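Local coordinates for novel protein similar to vertebrate potassium voltage-gated channel, subfamily H (Eag-related) family (Danio rerio, PDB 3UKN) that probably forms, as a tetramer, the pore of a voltage-gated delayed-rectifier potassium channel, of which this chain is the C-linker and cyclic nucleotide-binding homology domain, at residues B[65-70]-B[90-95]. Numbering follows the deposited sequence.
Sequences LRADIA and CLRSLS
Arg66 meets segment 90-95 through a water, which links its guanidinium to the backbone O of Ser93; its side chain also packs on Leu96 just beyond. The water lies in the plane of the guanidinium at its edge, accepting from NH2 of Arg66 (2.6 Å) and donating to the backbone O of Ser93 (2.8 Å). NH1 of the same arginine is bonded to the carbonyl of Leu58, and the two partners together help to hold the group's rotation. One residue on, Ala67 meets the far end of Arg92: its CB stands 4.0 Å from Arg92 NH1, approaching the guanidinium obliquely. Arg92 reaches that far because its chain is extended from CG to NE (chi3 178°), and it runs alongside the small face that Ala67 and Ala70 present. In the channel's C-terminal region this joins the C-linker helix 63-71 to helix 88-96, the helix that precedes the beta-roll of the cyclic nucleotide-binding homology fold; the two short segments cross nearly at right angles (82°), their axes 9.5 Å apart. On the other flank of helix 63-71, Asp68 forms a salt bridge with Arg37 of the second subunit. Ala70 makes the tightest approach, its CB lying 3.5 Å from Arg92 CG and 3.9 Å from Ser95 OG, the latter by van der Waals contact alone. That hydroxyl is turned back onto its own helix (chi1 74°), where it donates to a lone pair of Arg92 O at 2.7 Å.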
loop_
_atom_site.group_PDB
_atom_site.type_symbol
_atom_site.label_atom_id
_atom_site.label_comp_id
_atom_site.label_asym_id
_atom_site.label_seq_id
_atom_site.Cartn_x
_atom_site.Cartn_y
_atom_site.Cartn_z
ATOM N N LEU B 65 0.529 -9.763 -21.639
ATOM C CA LEU B 65 0.645 -10.738 -20.549
ATOM C C LEU B 65 -0.458 -10.497 -19.507
ATOM O O LEU B 65 -1.009 -11.444 -18.916
ATOM C CB LEU B 65 2.053 -10.692 -19.930
ATOM C CG LEU B 65 2.323 -11.352 -18.568
ATOM C CD1 LEU B 65 2.047 -12.853 -18.562
ATOM C CD2 LEU B 65 3.760 -11.076 -18.103
ATOM N N ARG B 66 -0.789 -9.221 -19.322
ATOM C CA ARG B 66 -1.948 -8.812 -18.537
ATOM C C ARG B 66 -3.270 -9.286 -19.137
ATOM O O ARG B 66 -4.175 -9.701 -18.408
ATOM C CB ARG B 66 -1.975 -7.291 -18.371
ATOM C CG ARG B 66 -0.932 -6.770 -17.392
ATOM C CD ARG B 66 -0.841 -5.247 -17.398
ATOM N NE ARG B 66 -2.102 -4.615 -17.043
ATOM C CZ ARG B 66 -2.474 -4.287 -15.808
ATOM N NH1 ARG B 66 -1.674 -4.521 -14.768
ATOM N NH2 ARG B 66 -3.660 -3.708 -15.615
ATOM N N ALA B 67 -3.412 -9.204 -20.455
ATOM C CA ALA B 67 -4.603 -9.764 -21.083
ATOM C C ALA B 67 -4.629 -11.267 -20.807
ATOM O O ALA B 67 -5.607 -11.798 -20.289
ATOM C CB ALA B 67 -4.622 -9.489 -22.578
ATOM N N ASP B 68 -3.539 -11.953 -21.124
ATOM C CA ASP B 68 -3.512 -13.389 -20.908
ATOM C C ASP B 68 -3.887 -13.807 -19.476
ATOM O O ASP B 68 -4.617 -14.781 -19.280
ATOM C CB ASP B 68 -2.182 -13.993 -21.370
ATOM C CG ASP B 68 -2.115 -14.160 -22.886
ATOM O OD1 ASP B 68 -3.148 -13.929 -23.558
ATOM O OD2 ASP B 68 -1.040 -14.538 -23.403
ATOM N N ILE B 69 -3.402 -13.073 -18.474
ATOM C CA ILE B 69 -3.844 -13.326 -17.104
ATOM C C ILE B 69 -5.351 -13.056 -16.927
ATOM O O ILE B 69 -6.085 -13.874 -16.358
ATOM C CB ILE B 69 -3.101 -12.456 -16.090
ATOM C CG1 ILE B 69 -1.611 -12.824 -16.054
ATOM C CG2 ILE B 69 -3.743 -12.614 -14.724
ATOM C CD1 ILE B 69 -0.709 -11.681 -15.633
ATOM N N ALA B 70 -5.808 -11.902 -17.392
ATOM C CA ALA B 70 -7.216 -11.553 -17.193
ATOM C C ALA B 70 -8.183 -12.653 -17.692
ATOM O O ALA B 70 -9.147 -12.992 -16.997
ATOM C CB ALA B 70 -7.542 -10.195 -17.805
ATOM N N CYS B 90 -12.029 -2.389 -20.163
ATOM C CA CYS B 90 -12.324 -1.874 -18.825
ATOM C C CYS B 90 -12.500 -3.018 -17.831
ATOM O O CYS B 90 -11.999 -2.970 -16.711
ATOM C CB CYS B 90 -13.580 -0.999 -18.837
ATOM S SG CYS B 90 -13.990 -0.297 -17.223
ATOM N N LEU B 91 -13.205 -4.064 -18.235
ATOM C CA LEU B 91 -13.354 -5.193 -17.333
ATOM C C LEU B 91 -12.017 -5.905 -17.029
ATOM O O LEU B 91 -11.747 -6.304 -15.887
ATOM C CB LEU B 91 -14.430 -6.147 -17.850
ATOM C CG LEU B 91 -15.788 -5.456 -17.657
ATOM C CD1 LEU B 91 -16.874 -6.014 -18.560
ATOM C CD2 LEU B 91 -16.225 -5.490 -16.184
ATOM N N ARG B 92 -11.171 -6.060 -18.035
ATOM C CA ARG B 92 -9.884 -6.708 -17.783
ATOM C C ARG B 92 -9.060 -5.964 -16.731
ATOM O O ARG B 92 -8.663 -6.552 -15.728
ATOM C CB ARG B 92 -9.100 -6.917 -19.076
ATOM C CG ARG B 92 -9.591 -8.142 -19.826
ATOM C CD ARG B 92 -8.992 -8.248 -21.206
ATOM N NE ARG B 92 -9.436 -9.449 -21.904
ATOM C CZ ARG B 92 -9.116 -9.726 -23.165
ATOM N NH1 ARG B 92 -8.358 -8.877 -23.848
ATOM N NH2 ARG B 92 -9.550 -10.842 -23.744
ATOM N N SER B 93 -8.821 -4.677 -16.965
ATOM C CA SER B 93 -8.142 -3.799 -16.003
ATOM C C SER B 93 -8.709 -3.935 -14.591
ATOM O O SER B 93 -7.973 -4.142 -13.642
ATOM C CB SER B 93 -8.242 -2.341 -16.454
ATOM O OG SER B 93 -7.855 -2.197 -17.813
ATOM N N LEU B 94 -10.027 -3.830 -14.457
ATOM C CA LEU B 94 -10.655 -3.971 -13.155
ATOM C C LEU B 94 -10.372 -5.313 -12.518
ATOM O O LEU B 94 -10.170 -5.417 -11.305
ATOM C CB LEU B 94 -12.176 -3.769 -13.253
ATOM C CG LEU B 94 -12.660 -2.332 -13.460
ATOM C CD1 LEU B 94 -14.197 -2.259 -13.549
ATOM C CD2 LEU B 94 -12.156 -1.459 -12.330
ATOM N N SER B 95 -10.389 -6.355 -13.320
ATOM C CA SER B 95 -10.286 -7.692 -12.753
ATOM C C SER B 95 -8.894 -7.913 -12.197
ATOM O O SER B 95 -8.715 -8.715 -11.283
ATOM C CB SER B 95 -10.608 -8.782 -13.794
ATOM O OG SER B 95 -9.539 -8.908 -14.699
HETATM O O HOH W 1 -5.313 -3.174 -13.618
#